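Local coordinates for protein 433aa long hypothetical phosphoribosylglycinamide formyl transferase (Pyrococcus horikoshii, PDB 2DWC) that is probably a PurT-like member of the ATP-grasp superfamily and binds adenosine-5'-diphosphate, at residues 119-124 against 198-203; 126-131 against 287-292; 150-153 against 158-161. One frame throughout, in Å; residues are numbered along the deposited sequence.

Contact 1: 119-124 against 198-203; sequences MHRERL and KIIVEE. With ADP (adenosine-5'-diphosphate), chain H.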
loop_
_atom_site.group_PDB
_atom_site.type_symbol
_atom_site.label_atom_id
_atom_site.label_comp_id
_atom_site.label_asym_id
_atom_site.label_seq_id
_atom_site.Cartn_x
_atom_site.Cartn_y
_atom_site.Cartn_z
ATOM N N MET B 119 -4.310 25.456 -15.240
ATOM C CA MET B 119 -5.274 26.106 -14.381
ATOM C C MET B 119 -6.062 27.237 -15.041
ATOM O O MET B 119 -6.916 27.844 -14.408
ATOM C CB MET B 119 -4.565 26.604 -13.130
ATOM C CG MET B 119 -3.493 27.604 -13.383
ATOM S SD MET B 119 -4.271 29.208 -13.491
ATOM C CE MET B 119 -4.907 29.377 -11.751
ATOM N N HIS B 120 -5.777 27.490 -16.314
ATOM C CA HIS B 120 -6.437 28.565 -17.072
ATOM C C HIS B 120 -7.064 27.925 -18.316
ATOM O O HIS B 120 -6.344 27.483 -19.218
ATOM C CB HIS B 120 -5.383 29.592 -17.462
ATOM C CG HIS B 120 -5.950 30.889 -17.951
ATOM N ND1 HIS B 120 -6.542 31.027 -19.193
ATOM C CD2 HIS B 120 -5.990 32.116 -17.378
ATOM C CE1 HIS B 120 -6.913 32.284 -19.364
ATOM N NE2 HIS B 120 -6.590 32.967 -18.277
ATOM N N ARG B 121 -8.394 27.912 -18.385
ATOM C CA ARG B 121 -9.054 27.239 -19.494
ATOM C C ARG B 121 -8.654 27.717 -20.885
ATOM O O ARG B 121 -8.651 26.925 -21.833
ATOM C CB ARG B 121 -10.579 27.283 -19.342
ATOM C CG ARG B 121 -11.118 26.626 -18.084
ATOM C CD ARG B 121 -12.597 26.469 -18.245
ATOM N NE ARG B 121 -13.259 26.133 -17.001
ATOM C CZ ARG B 121 -13.385 24.901 -16.522
ATOM N NH1 ARG B 121 -12.883 23.863 -17.183
ATOM N NH2 ARG B 121 -14.052 24.714 -15.390
ATOM N N GLU B 122 -8.296 28.993 -21.019
ATOM C CA GLU B 122 -7.892 29.502 -22.329
ATOM C C GLU B 122 -6.461 29.077 -22.676
ATOM O O GLU B 122 -6.178 28.629 -23.778
ATOM C CB GLU B 122 -8.003 31.034 -22.381
ATOM C CG GLU B 122 -7.568 31.566 -23.742
ATOM C CD GLU B 122 -7.809 33.057 -23.900
ATOM O OE1 GLU B 122 -7.638 33.561 -25.026
ATOM O OE2 GLU B 122 -8.159 33.707 -22.901
ATOM N N ARG B 123 -5.539 29.214 -21.726
ATOM C CA ARG B 123 -4.184 28.792 -22.010
ATOM C C ARG B 123 -4.177 27.286 -22.345
ATOM O O ARG B 123 -3.476 26.841 -23.245
ATOM C CB ARG B 123 -3.269 29.070 -20.808
ATOM C CG ARG B 123 -3.110 30.559 -20.467
ATOM C CD ARG B 123 -1.935 30.800 -19.498
ATOM N NE ARG B 123 -2.208 30.370 -18.122
ATOM C CZ ARG B 123 -2.484 31.201 -17.114
ATOM N NH1 ARG B 123 -2.525 32.512 -17.328
ATOM N NH2 ARG B 123 -2.708 30.729 -15.888
ATOM N N LEU B 124 -4.975 26.518 -21.622
ATOM C CA LEU B 124 -5.022 25.075 -21.839
ATOM C C LEU B 124 -5.630 24.713 -23.192
ATOM O O LEU B 124 -5.045 23.954 -23.961
ATOM C CB LEU B 124 -5.835 24.405 -20.739
ATOM C CG LEU B 124 -5.856 22.879 -20.820
ATOM C CD1 LEU B 124 -4.411 22.359 -20.882
ATOM C CD2 LEU B 124 -6.615 22.331 -19.611
ATOM N N LYS B 198 -13.764 36.289 -18.000
ATOM C CA LYS B 198 -13.506 35.577 -19.252
ATOM C C LYS B 198 -14.246 34.228 -19.221
ATOM O O LYS B 198 -14.243 33.528 -18.208
ATOM C CB LYS B 198 -12.001 35.354 -19.410
ATOM C CG LYS B 198 -11.593 34.765 -20.743
ATOM C CD LYS B 198 -11.034 35.825 -21.672
ATOM C CE LYS B 198 -10.817 35.251 -23.062
ATOM N NZ LYS B 198 -9.998 36.124 -23.949
ATOM N N ILE B 199 -14.888 33.862 -20.327
ATOM C CA ILE B 199 -15.643 32.617 -20.371
ATOM C C ILE B 199 -15.349 31.848 -21.652
ATOM O O ILE B 199 -15.063 32.461 -22.692
ATOM C CB ILE B 199 -17.173 32.904 -20.320
ATOM C CG1 ILE B 199 -17.564 33.455 -18.943
ATOM C CG2 ILE B 199 -17.956 31.647 -20.651
ATOM C CD1 ILE B 199 -19.036 33.848 -18.822
ATOM N N ILE B 200 -15.370 30.512 -21.577
ATOM C CA ILE B 200 -15.183 29.720 -22.783
ATOM C C ILE B 200 -16.543 29.075 -23.009
ATOM O O ILE B 200 -17.177 28.578 -22.073
ATOM C CB ILE B 200 -14.057 28.625 -22.665
ATOM C CG1 ILE B 200 -13.990 27.828 -23.969
ATOM C CG2 ILE B 200 -14.317 27.706 -21.475
ATOM C CD1 ILE B 200 -12.874 26.789 -24.045
ATOM N N VAL B 201 -17.013 29.149 -24.248
ATOM C CA VAL B 201 -18.299 28.587 -24.624
ATOM C C VAL B 201 -18.021 27.412 -25.540
ATOM O O VAL B 201 -17.377 27.577 -26.581
ATOM C CB VAL B 201 -19.166 29.627 -25.403
ATOM C CG1 VAL B 201 -20.501 28.994 -25.782
ATOM C CG2 VAL B 201 -19.399 30.864 -24.535
ATOM N N GLU B 202 -18.513 26.227 -25.175
ATOM C CA GLU B 202 -18.250 25.034 -25.976
ATOM C C GLU B 202 -19.491 24.323 -26.481
ATOM O O GLU B 202 -20.512 24.290 -25.797
ATOM C CB GLU B 202 -17.473 23.989 -25.145
ATOM C CG GLU B 202 -16.204 24.494 -24.491
ATOM C CD GLU B 202 -15.512 23.397 -23.661
ATOM O OE1 GLU B 202 -14.636 23.728 -22.844
ATOM O OE2 GLU B 202 -15.851 22.208 -23.841
ATOM N N GLU B 203 -19.367 23.681 -27.642
ATOM C CA GLU B 203 -20.486 22.892 -28.148
ATOM C C GLU B 203 -20.681 21.664 -27.245
ATOM O O GLU B 203 -19.722 21.163 -26.633
ATOM C CB GLU B 203 -20.220 22.415 -29.573
ATOM C CG GLU B 203 -18.939 21.668 -29.720
ATOM C CD GLU B 203 -18.941 20.722 -30.898
ATOM O OE1 GLU B 203 -17.845 20.374 -31.353
ATOM O OE2 GLU B 203 -20.030 20.316 -31.364
HETATM P PB ADP H . -14.088 20.736 -14.490
HETATM O O1B ADP H . -12.713 20.388 -14.069
HETATM O O2B ADP H . -15.376 19.900 -14.000
HETATM O O3B ADP H . -14.469 22.209 -15.014
HETATM P PA ADP H . -15.139 20.529 -17.083
HETATM O O1A ADP H . -15.911 21.729 -16.690
HETATM O O2A ADP H . -14.281 20.799 -18.416
HETATM O O3A ADP H . -14.078 20.078 -15.959
HETATM O "O5'" ADP H . -16.091 19.267 -17.371
HETATM C "C5'" ADP H . -16.965 18.774 -16.353
HETATM C "C4'" ADP H . -17.995 17.847 -16.996
HETATM O "O4'" ADP H . -18.985 18.570 -17.745
HETATM C "C3'" ADP H . -17.298 16.958 -18.025
HETATM O "O3'" ADP H . -16.673 15.864 -17.349
HETATM C "C2'" ADP H . -18.545 16.474 -18.760
HETATM O "O2'" ADP H . -19.287 15.598 -17.907
HETATM C "C1'" ADP H . -19.298 17.796 -18.919
HETATM N N9 ADP H . -18.803 18.552 -20.093
HETATM C C8 ADP H . -17.884 19.513 -20.084
HETATM N N7 ADP H . -17.714 19.977 -21.324
HETATM C C5 ADP H . -18.535 19.311 -22.121
HETATM C C6 ADP H . -18.799 19.340 -23.490
HETATM N N6 ADP H . -18.187 20.220 -24.274
HETATM N N1 ADP H . -19.704 18.488 -23.991
HETATM C C2 ADP H . -20.347 17.634 -23.216
HETATM N N3 ADP H . -20.124 17.582 -21.913
HETATM C C4 ADP H . -19.233 18.398 -21.342
#
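Glu-122 and Lys-198 meet at the outer end of this contact, where Glu-122 OE2 forms a salt bridge of 3.2 Å with Lys-198 NZ. Lys-198 CE lies just as near, 3.1 Å from the same OE2, so the lysine presents its last methylene along with its ammonium. Glu-122 gets there fully stretched, with CG opposite its backbone N, whereas the lysine chain is bent at chi2, and the two side chains cross at about a right angle.

Next to them the aliphatic part of Arg-121 lies against the strand, its CD 3.9 Å from Ile-200 CG2. From there the extended arginine carries its guanidinium past the strand to the bound ADP. Oxygen O3B of ADP sits at the guanidinium edge, in plane: Arg-121 NH2 donates to it at 2.6 Å (158°), and NH1 adds a weak bond to the same oxygen. Further along the strand, Glu-202 OE2 accepts from ADP N6 at 3.1 Å, and Glu-203 O takes N6 as well, at 3.0 Å, so the adenine amino group is gripped by a carboxylate and a peptide carbonyl.

A second shell holds these groups in place. Arg-121 NE donates to Ala-163 O, while Glu-202 bonds to Ser-137 through OE2 and pairs with Lys-162 through OE1. His-120 is the N-cap of helix 121-132: its ND1 accepts from Arg-123 N at 3.3 Å, the donor tilted out of the ring plane, and more weakly from Glu-122 N. This capping helps to hold the first turn, from which Arg-121 and Glu-122 both set out.

An arginine at the helix start holding a beta-phosphate oxygen and a strand reading the adenine amino group line part of the nucleotide pocket of the ATP-grasp fold.

Contact 2: 126-131 against 287-292; sequences ETLVKE and VWANEV. With ADP (adenosine-5'-diphosphate), chain H.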
loop_
_atom_site.group_PDB
_atom_site.type_symbol
_atom_site.label_atom_id
_atom_site.label_comp_id
_atom_site.label_asym_id
_atom_site.label_seq_id
_atom_site.Cartn_x
_atom_site.Cartn_y
_atom_site.Cartn_z
ATOM N N GLU B 126 -5.995 26.537 -25.847
ATOM C CA GLU B 126 -5.139 26.941 -26.958
ATOM C C GLU B 126 -3.924 26.028 -27.094
ATOM O O GLU B 126 -3.434 25.782 -28.197
ATOM C CB GLU B 126 -4.713 28.406 -26.785
ATOM C CG GLU B 126 -5.898 29.389 -26.902
ATOM C CD GLU B 126 -6.759 29.113 -28.144
ATOM O OE1 GLU B 126 -7.947 28.742 -27.992
ATOM O OE2 GLU B 126 -6.235 29.248 -29.266
ATOM N N THR B 127 -3.433 25.513 -25.966
ATOM C CA THR B 127 -2.300 24.599 -26.026
ATOM C C THR B 127 -2.730 23.320 -26.748
ATOM O O THR B 127 -1.993 22.797 -27.588
ATOM C CB THR B 127 -1.772 24.274 -24.588
ATOM O OG1 THR B 127 -1.281 25.486 -23.993
ATOM C CG2 THR B 127 -0.633 23.243 -24.630
ATOM N N LEU B 128 -3.918 22.810 -26.410
ATOM C CA LEU B 128 -4.400 21.599 -27.071
ATOM C C LEU B 128 -4.644 21.804 -28.564
ATOM O O LEU B 128 -4.313 20.944 -29.368
ATOM C CB LEU B 128 -5.710 21.109 -26.454
ATOM C CG LEU B 128 -5.614 20.095 -25.297
ATOM C CD1 LEU B 128 -4.554 20.530 -24.313
ATOM C CD2 LEU B 128 -6.979 19.959 -24.620
ATOM N N VAL B 129 -5.247 22.932 -28.916
ATOM C CA VAL B 129 -5.573 23.183 -30.314
ATOM C C VAL B 129 -4.377 23.626 -31.155
ATOM O O VAL B 129 -4.114 23.044 -32.198
ATOM C CB VAL B 129 -6.706 24.258 -30.435
ATOM C CG1 VAL B 129 -7.011 24.528 -31.930
ATOM C CG2 VAL B 129 -7.960 23.791 -29.704
ATOM N N LYS B 130 -3.640 24.634 -30.695
ATOM C CA LYS B 130 -2.498 25.157 -31.463
ATOM C C LYS B 130 -1.193 24.387 -31.361
ATOM O O LYS B 130 -0.477 24.265 -32.351
ATOM C CB LYS B 130 -2.208 26.611 -31.084
ATOM C CG LYS B 130 -3.407 27.540 -31.081
ATOM C CD LYS B 130 -4.085 27.573 -32.430
ATOM C CE LYS B 130 -5.306 28.500 -32.387
ATOM N NZ LYS B 130 -6.175 28.356 -33.598
ATOM N N GLU B 131 -0.857 23.868 -30.183
ATOM C CA GLU B 131 0.399 23.135 -30.070
ATOM C C GLU B 131 0.286 21.611 -30.138
ATOM O O GLU B 131 1.019 20.967 -30.867
ATOM C CB GLU B 131 1.110 23.520 -28.787
ATOM C CG GLU B 131 1.268 25.008 -28.595
ATOM C CD GLU B 131 2.058 25.324 -27.337
ATOM O OE1 GLU B 131 3.277 25.024 -27.306
ATOM O OE2 GLU B 131 1.455 25.854 -26.378
ATOM N N VAL B 287 -12.838 10.460 -30.641
ATOM C CA VAL B 287 -12.341 10.926 -29.332
ATOM C C VAL B 287 -12.073 12.438 -29.360
ATOM O O VAL B 287 -11.540 12.970 -30.343
ATOM C CB VAL B 287 -11.034 10.160 -28.971
ATOM C CG1 VAL B 287 -10.522 10.552 -27.561
ATOM C CG2 VAL B 287 -11.295 8.657 -29.031
ATOM N N TRP B 288 -12.476 13.127 -28.300
ATOM C CA TRP B 288 -12.239 14.574 -28.183
ATOM C C TRP B 288 -11.441 14.827 -26.906
ATOM O O TRP B 288 -11.771 14.241 -25.878
ATOM C CB TRP B 288 -13.554 15.327 -28.029
ATOM C CG TRP B 288 -14.471 15.321 -29.225
ATOM C CD1 TRP B 288 -14.580 16.307 -30.178
ATOM C CD2 TRP B 288 -15.473 14.337 -29.543
ATOM N NE1 TRP B 288 -15.598 16.000 -31.060
ATOM C CE2 TRP B 288 -16.160 14.800 -30.698
ATOM C CE3 TRP B 288 -15.862 13.117 -28.965
ATOM C CZ2 TRP B 288 -17.220 14.081 -31.283
ATOM C CZ3 TRP B 288 -16.924 12.397 -29.552
ATOM C CH2 TRP B 288 -17.585 12.890 -30.698
ATOM N N ALA B 289 -10.423 15.691 -26.960
ATOM C CA ALA B 289 -9.646 16.035 -25.762
ATOM C C ALA B 289 -10.418 17.093 -25.025
ATOM O O ALA B 289 -10.877 18.065 -25.628
ATOM C CB ALA B 289 -8.250 16.582 -26.120
ATOM N N ASN B 290 -10.547 16.939 -23.706
ATOM C CA ASN B 290 -11.311 17.893 -22.942
ATOM C C ASN B 290 -10.367 18.784 -22.158
ATOM O O ASN B 290 -10.291 19.973 -22.406
ATOM C CB ASN B 290 -12.288 17.150 -22.029
ATOM C CG ASN B 290 -12.990 18.065 -21.049
ATOM O OD1 ASN B 290 -13.185 19.244 -21.317
ATOM N ND2 ASN B 290 -13.404 17.503 -19.909
ATOM N N GLU B 291 -9.636 18.209 -21.208
ATOM C CA GLU B 291 -8.696 19.028 -20.447
ATOM C C GLU B 291 -7.634 18.080 -19.876
ATOM O O GLU B 291 -7.609 16.920 -20.219
ATOM C CB GLU B 291 -9.441 19.757 -19.333
ATOM C CG GLU B 291 -10.037 18.829 -18.290
ATOM C CD GLU B 291 -10.908 19.571 -17.294
ATOM O OE1 GLU B 291 -10.720 20.795 -17.147
ATOM O OE2 GLU B 291 -11.763 18.931 -16.647
ATOM N N VAL B 292 -6.738 18.571 -19.032
ATOM C CA VAL B 292 -5.717 17.672 -18.497
ATOM C C VAL B 292 -5.241 18.152 -17.125
ATOM O O VAL B 292 -5.146 19.356 -16.878
ATOM C CB VAL B 292 -4.516 17.565 -19.496
ATOM C CG1 VAL B 292 -4.141 18.918 -19.971
ATOM C CG2 VAL B 292 -3.288 16.905 -18.832
HETATM P PB ADP H . -14.088 20.736 -14.490
HETATM O O1B ADP H . -12.713 20.388 -14.069
HETATM O O2B ADP H . -15.376 19.900 -14.000
HETATM O O3B ADP H . -14.469 22.209 -15.014
HETATM P PA ADP H . -15.139 20.529 -17.083
HETATM O O1A ADP H . -15.911 21.729 -16.690
HETATM O O2A ADP H . -14.281 20.799 -18.416
HETATM O O3A ADP H . -14.078 20.078 -15.959
HETATM O "O5'" ADP H . -16.091 19.267 -17.371
HETATM C "C5'" ADP H . -16.965 18.774 -16.353
HETATM C "C4'" ADP H . -17.995 17.847 -16.996
HETATM O "O4'" ADP H . -18.985 18.570 -17.745
HETATM C "C3'" ADP H . -17.298 16.958 -18.025
HETATM O "O3'" ADP H . -16.673 15.864 -17.349
HETATM C "C2'" ADP H . -18.545 16.474 -18.760
HETATM O "O2'" ADP H . -19.287 15.598 -17.907
HETATM C "C1'" ADP H . -19.298 17.796 -18.919
HETATM N N9 ADP H . -18.803 18.552 -20.093
HETATM C C8 ADP H . -17.884 19.513 -20.084
HETATM N N7 ADP H . -17.714 19.977 -21.324
HETATM C C5 ADP H . -18.535 19.311 -22.121
HETATM C C6 ADP H . -18.799 19.340 -23.490
HETATM N N6 ADP H . -18.187 20.220 -24.274
HETATM N N1 ADP H . -19.704 18.488 -23.991
HETATM C C2 ADP H . -20.347 17.634 -23.216
HETATM N N3 ADP H . -20.124 17.582 -21.913
HETATM C C4 ADP H . -19.233 18.398 -21.342
#
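Leu-128 of helix 121-132 packs on the face of strand 286-293 that carries Ala-289, away from the side chains of Asn-290 and Glu-291, which this ATP-grasp strand offers to the bound ADP. The touch is made by one methyl branch: Leu-128 CD2 is 3.9 Å from Ala-289 CB and 4.0 Å from Asn-290 O, so it meets the small side chain and the backbone next to it. No hydrogen bond crosses between the two segments; this buried face is held by apolar fit.

A classic beta bulge, in which Asn-290 and Glu-291 both face Glu-279, lets these two consecutive residues point away from the helix. Glu-291, with CG wedged between its backbone N and carbonyl carbon (chi1 65°) and the rest of the chain extended, brings OE2 to 2.7 Å from ADP O3A, a close approach for two oxygens, with no hydrogen bond assigned to it. Asn-290 OD1 stays farther off, 3.5 Å from ADP O2A.

Around the contact, Arg-125 on the same helix gives a weak hydrogen bond to Asn-290 O, and Val-134 touches both Leu-128 and Ala-289. Helix 253-270 touches Thr-127 from the helix and Val-287 from the strand, while strand 274-283 pairs antiparallel with strand 286-293.

Contact 3: 150-153 against 158-161; sequences EACE and PCHT. With ADP (adenosine-5'-diphosphate), chain H.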
loop_
_atom_site.group_PDB
_atom_site.type_symbol
_atom_site.label_atom_id
_atom_site.label_comp_id
_atom_site.label_asym_id
_atom_site.label_seq_id
_atom_site.Cartn_x
_atom_site.Cartn_y
_atom_site.Cartn_z
ATOM N N GLU B 150 -23.449 36.482 -28.476
ATOM C CA GLU B 150 -23.057 36.129 -29.837
ATOM C C GLU B 150 -22.380 34.761 -29.868
ATOM O O GLU B 150 -22.613 33.967 -30.782
ATOM C CB GLU B 150 -22.133 37.199 -30.423
ATOM C CG GLU B 150 -21.750 36.959 -31.891
ATOM C CD GLU B 150 -20.967 38.118 -32.515
ATOM O OE1 GLU B 150 -20.529 39.036 -31.774
ATOM O OE2 GLU B 150 -20.788 38.099 -33.756
ATOM N N ALA B 151 -21.556 34.483 -28.860
ATOM C CA ALA B 151 -20.850 33.203 -28.796
ATOM C C ALA B 151 -21.829 32.037 -28.641
ATOM O O ALA B 151 -21.761 31.064 -29.388
ATOM C CB ALA B 151 -19.848 33.220 -27.631
ATOM N N CYS B 152 -22.737 32.123 -27.675
ATOM C CA CYS B 152 -23.707 31.045 -27.484
ATOM C C CYS B 152 -24.538 30.812 -28.748
ATOM O O CYS B 152 -24.813 29.668 -29.117
ATOM C CB CYS B 152 -24.624 31.345 -26.301
ATOM S SG CYS B 152 -23.801 31.251 -24.677
ATOM N N GLU B 153 -24.928 31.897 -29.415
ATOM C CA GLU B 153 -25.707 31.797 -30.645
ATOM C C GLU B 153 -24.887 31.145 -31.741
ATOM O O GLU B 153 -25.379 30.288 -32.470
ATOM C CB GLU B 153 -26.153 33.188 -31.125
ATOM C CG GLU B 153 -27.310 33.784 -30.341
ATOM C CD GLU B 153 -28.627 33.033 -30.559
ATOM O OE1 GLU B 153 -28.858 32.512 -31.677
ATOM O OE2 GLU B 153 -29.433 32.973 -29.611
ATOM N N PRO B 158 -27.686 23.034 -27.156
ATOM C CA PRO B 158 -27.259 23.501 -25.835
ATOM C C PRO B 158 -25.737 23.654 -25.871
ATOM O O PRO B 158 -25.063 22.924 -26.591
ATOM C CB PRO B 158 -27.670 22.354 -24.896
ATOM C CG PRO B 158 -28.635 21.559 -25.688
ATOM C CD PRO B 158 -28.096 21.627 -27.082
ATOM N N CYS B 159 -25.204 24.599 -25.108
ATOM C CA CYS B 159 -23.758 24.786 -25.060
ATOM C C CYS B 159 -23.299 24.900 -23.605
ATOM O O CYS B 159 -24.103 25.129 -22.700
ATOM C CB CYS B 159 -23.330 26.024 -25.869
ATOM S SG CYS B 159 -24.148 27.578 -25.392
ATOM N N HIS B 160 -22.003 24.703 -23.385
ATOM C CA HIS B 160 -21.432 24.776 -22.042
ATOM C C HIS B 160 -20.626 26.061 -21.872
ATOM O O HIS B 160 -19.760 26.346 -22.693
ATOM C CB HIS B 160 -20.480 23.590 -21.811
ATOM C CG HIS B 160 -21.147 22.257 -21.906
ATOM N ND1 HIS B 160 -21.626 21.587 -20.800
ATOM C CD2 HIS B 160 -21.445 21.482 -22.975
ATOM C CE1 HIS B 160 -22.188 20.455 -21.185
ATOM N NE2 HIS B 160 -22.091 20.366 -22.498
ATOM N N THR B 161 -20.891 26.813 -20.811
ATOM C CA THR B 161 -20.125 28.033 -20.547
ATOM C C THR B 161 -19.295 27.759 -19.293
ATOM O O THR B 161 -19.814 27.251 -18.306
ATOM C CB THR B 161 -21.030 29.258 -20.259
ATOM O OG1 THR B 161 -21.871 28.983 -19.136
ATOM C CG2 THR B 161 -21.899 29.579 -21.466
HETATM P PB ADP H . -14.088 20.736 -14.490
HETATM O O1B ADP H . -12.713 20.388 -14.069
HETATM O O2B ADP H . -15.376 19.900 -14.000
HETATM O O3B ADP H . -14.469 22.209 -15.014
HETATM P PA ADP H . -15.139 20.529 -17.083
HETATM O O1A ADP H . -15.911 21.729 -16.690
HETATM O O2A ADP H . -14.281 20.799 -18.416
HETATM O O3A ADP H . -14.078 20.078 -15.959
HETATM O "O5'" ADP H . -16.091 19.267 -17.371
HETATM C "C5'" ADP H . -16.965 18.774 -16.353
HETATM C "C4'" ADP H . -17.995 17.847 -16.996
HETATM O "O4'" ADP H . -18.985 18.570 -17.745
HETATM C "C3'" ADP H . -17.298 16.958 -18.025
HETATM O "O3'" ADP H . -16.673 15.864 -17.349
HETATM C "C2'" ADP H . -18.545 16.474 -18.760
HETATM O "O2'" ADP H . -19.287 15.598 -17.907
HETATM C "C1'" ADP H . -19.298 17.796 -18.919
HETATM N N9 ADP H . -18.803 18.552 -20.093
HETATM C C8 ADP H . -17.884 19.513 -20.084
HETATM N N7 ADP H . -17.714 19.977 -21.324
HETATM C C5 ADP H . -18.535 19.311 -22.121
HETATM C C6 ADP H . -18.799 19.340 -23.490
HETATM N N6 ADP H . -18.187 20.220 -24.274
HETATM N N1 ADP H . -19.704 18.488 -23.991
HETATM C C2 ADP H . -20.347 17.634 -23.216
HETATM N N3 ADP H . -20.124 17.582 -21.913
HETATM C C4 ADP H . -19.233 18.398 -21.342
#
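Cys-152, on helix 145-155, meets Cys-159 at the start of strand 159-163, and its side chain can be followed outward from the helix. Cys-152 CB lies 3.9 Å from Cys-159 SG. One bond further, Cys-152 SG is 3.8 Å from Cys-159 SG and also reaches Thr-161 CG2 at 4.1 Å. The two sulfurs are far too distant for a disulfide; they pack as apolar neighbours.

Cys-159 SG, set between its backbone N and carbonyl carbon (chi1 55°), points at CB and SG of Cys-152. Thr-161, two residues along the strand, contributes its methyl, and its OG1 is occupied by a weak hydrogen bond to Tyr-173 O. Val-201 of the neighbouring strand 199-203 touches both cysteines, and Ile-181 and Tyr-157 close in on Cys-152, so the helix side of the sheet is filled around the thiols.

His-160, between Cys-159 and Thr-161, turns the other way. One face of its imidazole lies against the adenine, with ADP C5 over the ring centre, 3.7 Å above the plane. The approach is tightest along one side, with His-160 NE2 3.3 Å from ADP C2 and His-160 CD2 3.4 Å from ADP C6. His-160 NE2 and His-204 ND1 share a hydrogen bond that helps to set the rotation of the ring, and Phe-174 meets it with planes at about 45°.

The alternation of the strand thus separates two jobs: Cys-159 points to the helix, the Thr-161 methyl reaches it, and His-160 points away to the nucleotide. This belongs to the small alpha+beta subdomain of the ATP-grasp fold, where an antiparallel sheet backed by helices covers the adenine.

All three contacts touch the same ADP. Contacts 1 and 2 share helix 121-132, and their centres are 11 Å apart; Leu-124 CD1 of the first lies 3.6 Å from Val-292 CG1 of the second, and Arg-121 and Glu-291 form a long, weak ion pair near the phosphates. Contacts 1 and 3, with centres 13 Å apart, are joined through neighbouring strands of one antiparallel sheet, where Glu-202 N is 2.8 Å from His-160 O, a probable hydrogen bond. Contacts 2 and 3 do not touch, their nearest atoms being about 9 Å apart. Contact 1 spans the pocket, since it holds Arg-121 at the beta phosphate and Glu-202 and Glu-203 at the adenine amino group.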